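Local coordinates for peroxisomal membrane protein LPX1 (Saccharomyces cerevisiae, PDB 2Y6U), which hydrolyses acyl esters as a peroxisomal alpha/beta-hydrolase with lipase and phospholipase A activity, at residues H59-K65 / D93-D99; F112-A118 / M146-Q150; L167-V171 / S322-N326; D188-I192 / Y266-T271. All blocks are in the same frame, centred on the assembly; numbering follows the deposited sequence.

Contact 1: H59-K65 / D93-D99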
loop_
_atom_site.group_PDB
_atom_site.type_symbol
_atom_site.label_atom_id
_atom_site.label_comp_id
_atom_site.label_asym_id
_atom_site.label_seq_id
_atom_site.Cartn_x
_atom_site.Cartn_y
_atom_site.Cartn_z
ATOM N N HIS A 59 -2.503 -11.505 -15.199
ATOM C CA HIS A 59 -2.169 -12.823 -15.678
ATOM C C HIS A 59 -1.604 -13.790 -14.601
ATOM O O HIS A 59 -1.146 -13.381 -13.532
ATOM C CB HIS A 59 -1.091 -12.735 -16.807
ATOM C CG HIS A 59 0.222 -12.159 -16.308
ATOM N ND1 HIS A 59 1.117 -12.899 -15.547
ATOM C CD2 HIS A 59 0.768 -10.926 -16.449
ATOM C CE1 HIS A 59 2.152 -12.116 -15.238
ATOM N NE2 HIS A 59 1.954 -10.915 -15.756
ATOM N N GLY A 60 -1.613 -15.061 -14.955
ATOM C CA GLY A 60 -1.122 -16.109 -14.126
ATOM C C GLY A 60 0.406 -16.220 -14.227
ATOM O O GLY A 60 1.065 -15.622 -15.109
ATOM N N SER A 61 0.958 -17.084 -13.394
ATOM C CA SER A 61 2.402 -17.335 -13.328
ATOM C C SER A 61 2.836 -17.871 -14.681
ATOM O O SER A 61 2.194 -18.811 -15.198
ATOM C CB SER A 61 2.627 -18.448 -12.262
ATOM O OG SER A 61 2.361 -17.899 -11.001
ATOM N N GLY A 62 3.954 -17.354 -15.201
ATOM C CA GLY A 62 4.529 -17.848 -16.471
ATOM C C GLY A 62 3.816 -17.434 -17.734
ATOM O O GLY A 62 4.177 -17.861 -18.823
ATOM N N MET A 63 2.809 -16.592 -17.626
ATOM C CA MET A 63 2.074 -16.115 -18.809
ATOM C C MET A 63 2.388 -14.656 -19.015
ATOM O O MET A 63 3.507 -14.211 -18.727
ATOM C CB MET A 63 0.550 -16.427 -18.624
ATOM C CG MET A 63 0.315 -17.874 -18.400
ATOM S SD MET A 63 -1.334 -18.367 -18.868
ATOM C CE MET A 63 -1.595 -19.785 -17.856
ATOM N N SER A 64 1.427 -13.864 -19.483
ATOM C CA SER A 64 1.647 -12.415 -19.707
ATOM C C SER A 64 0.288 -11.815 -19.949
ATOM O O SER A 64 -0.677 -12.537 -20.068
ATOM C CB SER A 64 2.528 -12.180 -20.960
ATOM O OG SER A 64 1.807 -12.513 -22.168
ATOM N N LYS A 65 0.272 -10.536 -20.216
ATOM C CA LYS A 65 -0.918 -9.789 -20.486
ATOM C C LYS A 65 -1.597 -10.241 -21.787
ATOM O O LYS A 65 -2.782 -10.042 -21.938
ATOM C CB LYS A 65 -0.560 -8.343 -20.566
ATOM C CG LYS A 65 0.289 -8.011 -21.798
ATOM C CD LYS A 65 0.730 -6.524 -21.838
ATOM C CE LYS A 65 1.798 -6.428 -22.929
ATOM N NZ LYS A 65 2.385 -5.042 -23.137
ATOM N N ASP A 93 1.748 -6.539 -17.353
ATOM C CA ASP A 93 2.770 -7.581 -17.200
ATOM C C ASP A 93 3.547 -7.326 -15.922
ATOM O O ASP A 93 4.112 -6.237 -15.676
ATOM C CB ASP A 93 3.783 -7.571 -18.297
ATOM C CG ASP A 93 3.317 -8.262 -19.561
ATOM O OD1 ASP A 93 2.544 -9.214 -19.502
ATOM O OD2 ASP A 93 3.792 -7.839 -20.630
ATOM N N GLN A 94 3.562 -8.327 -15.064
ATOM C CA GLN A 94 4.366 -8.252 -13.822
ATOM C C GLN A 94 5.841 -8.061 -14.224
ATOM O O GLN A 94 6.245 -8.403 -15.351
ATOM C CB GLN A 94 4.205 -9.552 -13.082
ATOM C CG GLN A 94 2.799 -9.766 -12.492
ATOM C CD GLN A 94 2.507 -8.694 -11.450
ATOM O OE1 GLN A 94 3.189 -8.568 -10.437
ATOM N NE2 GLN A 94 1.465 -7.931 -11.688
ATOM N N VAL A 95 6.674 -7.579 -13.280
ATOM C CA VAL A 95 8.047 -7.153 -13.580
ATOM C C VAL A 95 8.880 -8.216 -14.248
ATOM O O VAL A 95 9.746 -7.884 -15.059
ATOM C CB VAL A 95 8.826 -6.640 -12.312
ATOM C CG1 VAL A 95 8.293 -5.265 -11.803
ATOM C CG2 VAL A 95 8.874 -7.724 -11.226
ATOM N N ASN A 96 8.626 -9.494 -13.915
ATOM C CA ASN A 96 9.387 -10.568 -14.472
ATOM C C ASN A 96 8.713 -11.400 -15.563
ATOM O O ASN A 96 9.088 -12.528 -15.799
ATOM C CB ASN A 96 9.903 -11.441 -13.287
ATOM C CG ASN A 96 8.799 -12.116 -12.548
ATOM O OD1 ASN A 96 7.657 -11.708 -12.655
ATOM N ND2 ASN A 96 9.128 -13.212 -11.845
ATOM N N HIS A 97 7.682 -10.821 -16.167
ATOM C CA HIS A 97 6.899 -11.416 -17.247
ATOM C C HIS A 97 6.829 -10.499 -18.505
ATOM O O HIS A 97 6.862 -9.290 -18.373
ATOM C CB HIS A 97 5.463 -11.724 -16.787
ATOM C CG HIS A 97 5.374 -12.842 -15.781
ATOM N ND1 HIS A 97 5.768 -12.678 -14.455
ATOM C CD2 HIS A 97 4.842 -14.091 -15.873
ATOM C CE1 HIS A 97 5.608 -13.842 -13.829
ATOM N NE2 HIS A 97 4.970 -14.678 -14.630
ATOM N N GLY A 98 6.640 -11.085 -19.678
ATOM C CA GLY A 98 6.189 -10.309 -20.855
ATOM C C GLY A 98 7.132 -9.164 -21.151
ATOM O O GLY A 98 8.353 -9.318 -21.113
ATOM N N ASP A 99 6.547 -8.010 -21.475
ATOM C CA ASP A 99 7.319 -6.857 -21.957
ATOM C C ASP A 99 8.012 -6.236 -20.787
ATOM O O ASP A 99 9.063 -5.576 -20.974
ATOM C CB ASP A 99 6.411 -5.874 -22.699
ATOM C CG ASP A 99 5.972 -6.401 -24.072
ATOM O OD1 ASP A 99 6.734 -7.120 -24.754
ATOM O OD2 ASP A 99 4.845 -6.071 -24.480
HETATM O O HOH W 1 5.809 -13.650 -20.290
HETATM O O HOH W 2 3.549 -5.179 -20.778
#
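Over one face of the His97 imidazole sits CE1 of His59, 3.3 Å from His97 CG and offset toward the rim, while the edge of the same ring meets the backbone of Gly62 and Met63. The His59 ring, tilted 41° against it, has Ser64 CA and Met63 O over one face and Asp93 CA and Gln94 N at its edge. His59 CG lies between the backbone N and the carbonyl carbon (chi1 63°), which carries the ring toward Gln94 and His97. Both rings bond in plane: Gln94 N gives His59 NE2 an almost straight bond of 3.1 Å (177°), and Gly62 N donates to His97 NE2 at 2.9 Å. The other nitrogen, His59 ND1, donates to Gly60 O at 2.8 Å from the face opposite to Met63 N, so that carbonyl of the type II turn takes two donors. Replacing His59 by a leucine is likely to leave Gln94 N without its acceptor and Gly60 O with one donor fewer. Asp93 joins the segments: OD1 receives Lys65 N at 2.7 Å, and OD2 is met from above the carboxylate plane by Asp99 N. Extended across that carboxylate, Lys65 ends in a salt bridge, NZ to Asp99 OD2 at 3.0 Å, with a water linking NZ to Asp93 OD2. Asp36 also pairs with this lysine, and Lys256 with Asp99 OD1. The Gly60-Gly62 turn, whose Ser61 N bonds Ser145 OG, is placed like the oxyanion-hole loop of alpha/beta-hydrolases. Its shape probably depends on imidazoles presenting acceptor nitrogens to backbone N-H groups, beside a largely buried charge network probably costly to break.

Contact 2: F112-A118 / M146-Q150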
loop_
_atom_site.group_PDB
_atom_site.type_symbol
_atom_site.label_atom_id
_atom_site.label_comp_id
_atom_site.label_asym_id
_atom_site.label_seq_id
_atom_site.Cartn_x
_atom_site.Cartn_y
_atom_site.Cartn_z
ATOM N N PHE A 112 10.892 -12.917 -6.181
ATOM C CA PHE A 112 9.714 -12.272 -6.684
ATOM C C PHE A 112 8.538 -12.470 -5.702
ATOM O O PHE A 112 8.015 -13.595 -5.502
ATOM C CB PHE A 112 9.370 -12.795 -8.077
ATOM C CG PHE A 112 8.117 -12.247 -8.607
ATOM C CD1 PHE A 112 7.960 -10.887 -8.787
ATOM C CD2 PHE A 112 7.046 -13.067 -8.835
ATOM C CE1 PHE A 112 6.752 -10.370 -9.219
ATOM C CE2 PHE A 112 5.884 -12.556 -9.373
ATOM C CZ PHE A 112 5.702 -11.280 -9.523
ATOM N N ASN A 113 8.192 -11.376 -5.014
ATOM C CA ASN A 113 7.247 -11.418 -3.913
ATOM C C ASN A 113 5.907 -10.942 -4.544
ATOM O O ASN A 113 5.786 -9.807 -5.073
ATOM C CB ASN A 113 7.749 -10.467 -2.796
ATOM C CG ASN A 113 6.766 -10.333 -1.660
ATOM O OD1 ASN A 113 5.597 -9.935 -1.925
ATOM N ND2 ASN A 113 7.204 -10.549 -0.421
ATOM N N TRP A 114 4.872 -11.759 -4.500
ATOM C CA TRP A 114 3.669 -11.445 -5.286
ATOM C C TRP A 114 2.977 -10.210 -4.708
ATOM O O TRP A 114 2.214 -9.558 -5.451
ATOM C CB TRP A 114 2.695 -12.616 -5.279
ATOM C CG TRP A 114 3.143 -13.837 -5.975
ATOM C CD1 TRP A 114 4.349 -14.042 -6.619
ATOM C CD2 TRP A 114 2.386 -14.987 -6.170
ATOM N NE1 TRP A 114 4.412 -15.323 -7.098
ATOM C CE2 TRP A 114 3.195 -15.904 -6.932
ATOM C CE3 TRP A 114 1.108 -15.392 -5.773
ATOM C CZ2 TRP A 114 2.756 -17.161 -7.265
ATOM C CZ3 TRP A 114 0.634 -16.580 -6.180
ATOM C CH2 TRP A 114 1.495 -17.529 -6.872
ATOM N N ILE A 115 3.215 -9.904 -3.418
ATOM C CA ILE A 115 2.653 -8.705 -2.783
ATOM C C ILE A 115 3.302 -7.427 -3.371
ATOM O O ILE A 115 2.626 -6.423 -3.612
ATOM C CB ILE A 115 2.671 -8.731 -1.307
ATOM C CG1 ILE A 115 1.927 -9.974 -0.737
ATOM C CG2 ILE A 115 1.985 -7.399 -0.741
ATOM C CD1 ILE A 115 2.087 -10.198 0.733
ATOM N N ASP A 116 4.601 -7.462 -3.592
ATOM C CA ASP A 116 5.307 -6.382 -4.368
ATOM C C ASP A 116 4.609 -6.222 -5.737
ATOM O O ASP A 116 4.354 -5.098 -6.189
ATOM C CB ASP A 116 6.758 -6.705 -4.615
ATOM C CG ASP A 116 7.612 -6.713 -3.363
ATOM O OD1 ASP A 116 7.148 -6.460 -2.223
ATOM O OD2 ASP A 116 8.844 -7.094 -3.512
ATOM N N GLY A 117 4.322 -7.325 -6.406
ATOM C CA GLY A 117 3.618 -7.278 -7.668
ATOM C C GLY A 117 2.192 -6.633 -7.535
ATOM O O GLY A 117 1.760 -5.913 -8.408
ATOM N N ALA A 118 1.473 -6.904 -6.429
ATOM C CA ALA A 118 0.238 -6.194 -6.148
ATOM C C ALA A 118 0.430 -4.725 -5.922
ATOM O O ALA A 118 -0.371 -3.881 -6.452
ATOM C CB ALA A 118 -0.574 -6.849 -4.974
ATOM N N MET A 146 -1.503 -16.660 -9.904
ATOM C CA MET A 146 -0.863 -15.529 -9.228
ATOM C C MET A 146 -1.671 -14.222 -9.235
ATOM O O MET A 146 -1.727 -13.511 -8.202
ATOM C CB MET A 146 0.494 -15.296 -9.921
ATOM C CG MET A 146 1.280 -14.216 -9.459
ATOM S SD MET A 146 2.777 -13.956 -10.557
ATOM C CE MET A 146 2.196 -13.468 -11.995
ATOM N N GLY A 147 -2.305 -13.915 -10.370
ATOM C CA GLY A 147 -3.076 -12.710 -10.549
ATOM C C GLY A 147 -4.291 -12.659 -9.642
ATOM O O GLY A 147 -4.721 -11.601 -9.214
ATOM N N GLY A 148 -4.815 -13.823 -9.318
ATOM C CA GLY A 148 -5.935 -13.942 -8.378
ATOM C C GLY A 148 -5.465 -13.634 -6.989
ATOM O O GLY A 148 -6.162 -12.915 -6.240
ATOM N N PHE A 149 -4.365 -14.266 -6.593
ATOM C CA PHE A 149 -3.727 -13.855 -5.304
ATOM C C PHE A 149 -3.604 -12.309 -5.290
ATOM O O PHE A 149 -3.887 -11.645 -4.258
ATOM C CB PHE A 149 -2.372 -14.535 -5.173
ATOM C CG PHE A 149 -1.609 -14.220 -3.921
ATOM C CD1 PHE A 149 -0.969 -12.960 -3.778
ATOM C CD2 PHE A 149 -1.494 -15.157 -2.898
ATOM C CE1 PHE A 149 -0.230 -12.690 -2.618
ATOM C CE2 PHE A 149 -0.758 -14.901 -1.757
ATOM C CZ PHE A 149 -0.120 -13.655 -1.598
ATOM N N GLN A 150 -3.031 -11.752 -6.361
ATOM C CA GLN A 150 -2.744 -10.312 -6.416
ATOM C C GLN A 150 -3.957 -9.422 -6.399
ATOM O O GLN A 150 -3.918 -8.405 -5.765
ATOM C CB GLN A 150 -1.817 -9.993 -7.575
ATOM C CG GLN A 150 -0.450 -10.645 -7.383
ATOM C CD GLN A 150 0.450 -10.438 -8.572
ATOM O OE1 GLN A 150 0.013 -10.581 -9.717
ATOM N NE2 GLN A 150 1.709 -10.165 -8.322
#
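Trp114 O is held by two donors, Gln150 NE2 from across the contact at 3.0 Å and Ala118 N from its own helix at 2.9 Å. Helix 146-150 begins within what is probably the nucleophile elbow of the alpha/beta-hydrolase fold, Gly147 being the last glycine of its GxSxG pattern, and helix 114-118 crosses it at -63° with the axes 9.5 Å apart. The glutamine bond lies in the carbonyl plane, on a lone pair; Trp114 O is also close to the amide plane of Gln150, so the bond fixes that amide's rotation. Gln94 OE1 makes a weak bond to the same nitrogen. Gly117 CA comes within 3.5 Å of Gln150 NE2, where a CB would clash. The apolar half centres on Trp114. Met146 lies over one face of the indole, CG above the six-membered ring in a CH-pi contact and SD above the five-membered ring, because CG stands anti to the backbone N (chi1 178°) and the chain then bends at chi3. Met146 SD also comes to the edge of the Phe112 ring, 3.6 Å from Phe112 CE2, a second Met-aromatic contact. The indole's own edge points into the face of Phe149 in a T-shaped pair with planes 87° apart, where Phe272 joins both rings. Asn113 OD1 caps the helix, accepting from Asp116 N and weakly from Ile115 N. Ile115 CG1 abuts the edge of the Phe149 ring, 3.9 Å from Phe149 CE1.

Contact 3: L167-V171 / S322-N326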
loop_
_atom_site.group_PDB
_atom_site.type_symbol
_atom_site.label_atom_id
_atom_site.label_comp_id
_atom_site.label_asym_id
_atom_site.label_seq_id
_atom_site.Cartn_x
_atom_site.Cartn_y
_atom_site.Cartn_z
ATOM N N LEU A 167 -11.787 -13.870 -9.469
ATOM C CA LEU A 167 -10.612 -14.675 -9.298
ATOM C C LEU A 167 -10.783 -15.955 -10.070
ATOM O O LEU A 167 -11.715 -16.741 -9.792
ATOM C CB LEU A 167 -10.453 -14.972 -7.785
ATOM C CG LEU A 167 -10.616 -13.833 -6.795
ATOM C CD1 LEU A 167 -10.455 -14.364 -5.351
ATOM C CD2 LEU A 167 -9.626 -12.696 -7.054
ATOM N N ILE A 168 -9.898 -16.223 -11.028
ATOM C CA ILE A 168 -10.024 -17.417 -11.840
ATOM C C ILE A 168 -8.891 -18.317 -11.346
ATOM O O ILE A 168 -7.707 -18.017 -11.522
ATOM C CB ILE A 168 -9.875 -17.130 -13.310
ATOM C CG1 ILE A 168 -10.900 -16.055 -13.802
ATOM C CG2 ILE A 168 -9.995 -18.490 -14.128
ATOM C CD1 ILE A 168 -10.443 -15.365 -15.140
ATOM N N GLU A 169 -9.220 -19.434 -10.748
ATOM C CA GLU A 169 -8.221 -20.344 -10.231
ATOM C C GLU A 169 -7.104 -19.697 -9.422
ATOM O O GLU A 169 -5.883 -19.886 -9.709
ATOM C CB GLU A 169 -7.608 -21.111 -11.394
ATOM C CG GLU A 169 -8.511 -22.146 -11.989
ATOM C CD GLU A 169 -8.563 -23.475 -11.091
ATOM O OE1 GLU A 169 -7.508 -23.900 -10.628
ATOM O OE2 GLU A 169 -9.627 -24.086 -10.944
ATOM N N PRO A 170 -7.475 -18.849 -8.446
ATOM C CA PRO A 170 -6.487 -18.189 -7.664
ATOM C C PRO A 170 -5.613 -19.236 -6.923
ATOM O O PRO A 170 -6.128 -20.250 -6.445
ATOM C CB PRO A 170 -7.290 -17.362 -6.658
ATOM C CG PRO A 170 -8.560 -18.083 -6.530
ATOM C CD PRO A 170 -8.823 -18.662 -7.931
ATOM N N VAL A 171 -4.321 -18.871 -6.737
ATOM C CA VAL A 171 -3.378 -19.669 -5.971
ATOM C C VAL A 171 -3.026 -18.935 -4.659
ATOM O O VAL A 171 -2.416 -17.875 -4.723
ATOM C CB VAL A 171 -2.061 -19.887 -6.780
ATOM C CG1 VAL A 171 -0.973 -20.605 -5.868
ATOM C CG2 VAL A 171 -2.404 -20.770 -8.031
ATOM N N SER A 322 -9.692 -26.921 -16.546
ATOM C CA SER A 322 -8.467 -27.230 -15.876
ATOM C C SER A 322 -8.034 -25.952 -15.149
ATOM O O SER A 322 -8.773 -24.929 -15.073
ATOM C CB SER A 322 -7.427 -27.648 -16.931
ATOM O OG SER A 322 -6.843 -26.439 -17.526
ATOM N N HIS A 323 -6.845 -26.012 -14.589
ATOM C CA HIS A 323 -6.243 -24.860 -13.914
ATOM C C HIS A 323 -6.083 -23.709 -14.901
ATOM O O HIS A 323 -6.159 -22.528 -14.523
ATOM C CB HIS A 323 -4.940 -25.244 -13.234
ATOM C CG HIS A 323 -4.254 -24.103 -12.541
ATOM N ND1 HIS A 323 -4.814 -23.426 -11.458
ATOM C CD2 HIS A 323 -3.088 -23.476 -12.811
ATOM C CE1 HIS A 323 -4.007 -22.435 -11.097
ATOM N NE2 HIS A 323 -2.957 -22.450 -11.893
ATOM N N LEU A 324 -5.925 -24.046 -16.178
ATOM C CA LEU A 324 -5.710 -22.996 -17.216
ATOM C C LEU A 324 -6.968 -22.674 -17.998
ATOM O O LEU A 324 -6.913 -22.317 -19.202
ATOM C CB LEU A 324 -4.583 -23.410 -18.163
ATOM C CG LEU A 324 -3.251 -23.709 -17.498
ATOM C CD1 LEU A 324 -2.122 -24.102 -18.502
ATOM C CD2 LEU A 324 -2.837 -22.508 -16.628
ATOM N N VAL A 325 -8.104 -22.795 -17.319
ATOM C CA VAL A 325 -9.400 -22.590 -17.917
ATOM C C VAL A 325 -9.508 -21.213 -18.594
ATOM O O VAL A 325 -10.203 -21.097 -19.595
ATOM C CB VAL A 325 -10.503 -22.840 -16.883
ATOM C CG1 VAL A 325 -10.516 -21.794 -15.703
ATOM C CG2 VAL A 325 -11.879 -23.033 -17.619
ATOM N N ASN A 326 -8.798 -20.194 -18.076
ATOM C CA ASN A 326 -8.836 -18.851 -18.686
ATOM C C ASN A 326 -8.324 -18.864 -20.110
ATOM O O ASN A 326 -8.838 -18.067 -20.908
ATOM C CB ASN A 326 -8.067 -17.773 -17.917
ATOM C CG ASN A 326 -6.603 -18.075 -17.773
ATOM O OD1 ASN A 326 -6.247 -19.228 -17.558
ATOM N ND2 ASN A 326 -5.755 -17.044 -17.924
#
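Glu169 and His323 form the tight side of this contact: His323 ND1 donates to Glu169 OE1 at 2.9 Å (165°), in the plane of the imidazole and on the anti side of the carboxylate. The two planes stand nearly perpendicular, 84° apart. Glu169 CG stands anti to its carbonyl carbon (chi1 -73°), 3.5 Å from His323 O, and the bend at chi2 turns the carboxylate to the imidazole. Both carboxylate oxygens have further donors, Ser295 OG on OE1 and Gly292 N on OE2. With an alanine in place of Glu169, His323 ND1 would probably lose its acceptor and the imidazole would be freer to turn. Packing is looser toward helix 325-328: Ile168 CG2 meets Val325 CG1 at 3.7 Å, but only approaches Asn326 CB to 4.3 Å. Ser322 and Leu324 are partly exposed and point away; Ser322 OG closes an ST turn onto Leu324 N and also bonds Glu328 OE1. The histidine touches Ser145, stacks on Trp297 and also meets His144, a setting consistent with the acid-histidine pair of an alpha/beta-hydrolase triad. Glu169 follows strand 164-168, which lies between strands 137-144 and 286-292 in the sheet, and His323 follows the edge strand 313-318.

Contact 4: D188-I192 / Y266-T271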
loop_
_atom_site.group_PDB
_atom_site.type_symbol
_atom_site.label_atom_id
_atom_site.label_comp_id
_atom_site.label_asym_id
_atom_site.label_seq_id
_atom_site.Cartn_x
_atom_site.Cartn_y
_atom_site.Cartn_z
ATOM N N ASP A 188 9.117 -20.038 7.717
ATOM C CA ASP A 188 8.496 -19.636 6.442
ATOM C C ASP A 188 9.542 -19.345 5.297
ATOM O O ASP A 188 9.551 -18.312 4.624
ATOM C CB ASP A 188 7.686 -18.339 6.674
ATOM C CG ASP A 188 6.551 -18.499 7.750
ATOM O OD1 ASP A 188 5.478 -19.111 7.449
ATOM O OD2 ASP A 188 6.759 -18.011 8.912
ATOM N N SER A 189 10.438 -20.284 5.125
ATOM C CA SER A 189 11.536 -20.174 4.212
ATOM C C SER A 189 11.031 -20.581 2.834
ATOM O O SER A 189 10.095 -21.371 2.709
ATOM C CB SER A 189 12.691 -21.063 4.685
ATOM O OG SER A 189 13.338 -20.478 5.794
ATOM N N PRO A 190 11.619 -20.002 1.780
ATOM C CA PRO A 190 11.219 -20.496 0.478
ATOM C C PRO A 190 11.515 -21.995 0.256
ATOM O O PRO A 190 12.574 -22.506 0.645
ATOM C CB PRO A 190 11.976 -19.586 -0.504
ATOM C CG PRO A 190 13.038 -18.941 0.259
ATOM C CD PRO A 190 12.709 -19.017 1.721
ATOM N N GLN A 191 10.590 -22.686 -0.375
ATOM C CA GLN A 191 10.711 -24.148 -0.605
ATOM C C GLN A 191 9.905 -24.591 -1.807
ATOM O O GLN A 191 8.896 -23.944 -2.192
ATOM C CB GLN A 191 10.271 -24.944 0.656
ATOM C CG GLN A 191 11.312 -24.805 1.813
ATOM C CD GLN A 191 11.337 -25.963 2.767
ATOM O OE1 GLN A 191 10.294 -26.593 3.016
ATOM N NE2 GLN A 191 12.526 -26.259 3.322
ATOM N N ILE A 192 10.377 -25.632 -2.452
ATOM C CA ILE A 192 9.643 -26.229 -3.524
ATOM C C ILE A 192 10.011 -27.730 -3.519
ATOM O O ILE A 192 11.160 -28.039 -3.320
ATOM C CB ILE A 192 9.977 -25.619 -4.902
ATOM C CG1 ILE A 192 8.984 -26.143 -5.933
ATOM C CG2 ILE A 192 11.427 -25.947 -5.336
ATOM C CD1 ILE A 192 8.954 -25.420 -7.338
ATOM N N TYR A 266 7.245 -20.201 -8.319
ATOM C CA TYR A 266 6.779 -21.357 -7.599
ATOM C C TYR A 266 7.575 -21.610 -6.313
ATOM O O TYR A 266 7.292 -22.558 -5.623
ATOM C CB TYR A 266 6.777 -22.620 -8.514
ATOM C CG TYR A 266 5.904 -22.441 -9.723
ATOM C CD1 TYR A 266 4.512 -22.769 -9.683
ATOM C CD2 TYR A 266 6.412 -21.907 -10.891
ATOM C CE1 TYR A 266 3.685 -22.549 -10.792
ATOM C CE2 TYR A 266 5.581 -21.654 -12.008
ATOM C CZ TYR A 266 4.223 -21.977 -11.947
ATOM O OH TYR A 266 3.444 -21.781 -13.035
ATOM N N MET A 267 8.635 -20.853 -6.030
ATOM C CA MET A 267 9.654 -21.275 -5.082
ATOM C C MET A 267 9.642 -20.417 -3.819
ATOM O O MET A 267 10.396 -20.656 -2.924
ATOM C CB MET A 267 11.026 -21.146 -5.754
ATOM C CG MET A 267 11.169 -22.182 -6.931
ATOM S SD MET A 267 12.641 -21.856 -8.002
ATOM C CE MET A 267 13.940 -22.238 -6.863
ATOM N N ASN A 268 8.770 -19.429 -3.759
ATOM C CA ASN A 268 8.926 -18.359 -2.738
ATOM C C ASN A 268 7.654 -18.080 -1.933
ATOM O O ASN A 268 7.613 -17.082 -1.192
ATOM C CB ASN A 268 9.208 -17.080 -3.555
ATOM C CG ASN A 268 10.035 -16.122 -2.816
ATOM O OD1 ASN A 268 10.801 -16.467 -1.869
ATOM N ND2 ASN A 268 9.828 -14.842 -3.148
ATOM N N MET A 269 6.650 -18.944 -2.090
ATOM C CA MET A 269 5.261 -18.672 -1.619
ATOM C C MET A 269 5.226 -18.495 -0.158
ATOM O O MET A 269 4.476 -17.646 0.317
ATOM C CB MET A 269 4.340 -19.823 -1.879
ATOM C CG MET A 269 3.947 -20.015 -3.229
ATOM S SD MET A 269 2.723 -18.830 -3.866
ATOM C CE MET A 269 1.221 -18.686 -2.981
ATOM N N GLN A 270 6.082 -19.204 0.588
ATOM C CA GLN A 270 6.000 -19.110 1.999
ATOM C C GLN A 270 6.396 -17.759 2.565
ATOM O O GLN A 270 6.099 -17.434 3.735
ATOM C CB GLN A 270 6.849 -20.191 2.666
ATOM C CG GLN A 270 6.441 -21.562 2.143
ATOM C CD GLN A 270 7.119 -22.007 0.799
ATOM O OE1 GLN A 270 7.811 -21.215 0.025
ATOM N NE2 GLN A 270 6.903 -23.319 0.505
ATOM N N THR A 271 7.044 -16.936 1.757
ATOM C CA THR A 271 7.576 -15.689 2.332
ATOM C C THR A 271 6.494 -14.568 2.198
ATOM O O THR A 271 6.715 -13.449 2.714
ATOM C CB THR A 271 8.836 -15.187 1.556
ATOM O OG1 THR A 271 8.412 -14.882 0.212
ATOM C CG2 THR A 271 9.969 -16.258 1.529
HETATM O O HOH W 3 6.979 -21.938 -2.926
#
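The extended segment 188-192 runs antiparallel to 266-271, closest at Pro190 and Asn268, whose CA atoms are 4.5 Å apart, before the second segment curls into a 3-10 turn at 269-271. Gln270 does most of the polar work. Its chain bends at chi2 (85°) and turns the amide back onto the backbone of Gln191: Gln270 OE1 receives Gln191 N at 3.2 Å, the donor lying well above the carbonyl plane, and Gln270 NE2 makes a weak bond of 3.4 Å to Gln191 O. The aliphatic part of the same chain rests on the Ser189 carbonyl, with Gln270 CB 3.5 Å from Ser189 O. One water lies within hydrogen-bonding distance of Gln191 O, Tyr266 O and Met269 N, and probably shares its protons among more acceptors than it can serve at once. Pro190 packs snugly beside these groups; its CB comes within 3.1 Å of Met267 O, and its CD faces the methyl of Thr271. That threonine is oriented by a bond of 2.7 Å from OG1 to Asn268 O, leaving CG2 toward the proline. At the other end Ile192 CD1 rests against Tyr266 CB, 3.7 Å away, and Met267 CG. Phe374 of the second subunit packs on Pro190, Met267 and Asn268, and Ile192 pairs in a parallel ladder with a strand of that subunit, which places the contact at the dimer interface that the extended C-terminal helix helps to form. With one primary amide and probably a shared water serving backbone groups, the two loops are joined by modest polar bonds and apolar packing rather than by charge.

In the fold
From the N terminus, contact 1 comes first and closes the loop holding strand 84-92, joining the turn after strand 51-58 to the start of helix 98-103. Contact 2 follows in series and closes the loop that carries strand 137-144, setting helix 114-125 against helix 146-157; the two meet where Met146 packs on His59 and Ser61. Contact 3 closes a far longer loop, bringing the end of strand 164-168 to the turn before helix 325-328, and touches contact 1 through Met63 and Leu324. Contact 4 is nested inside that loop. It pairs two loops at the subunit interface and reaches back to contact 2 through Asn268 and Phe112.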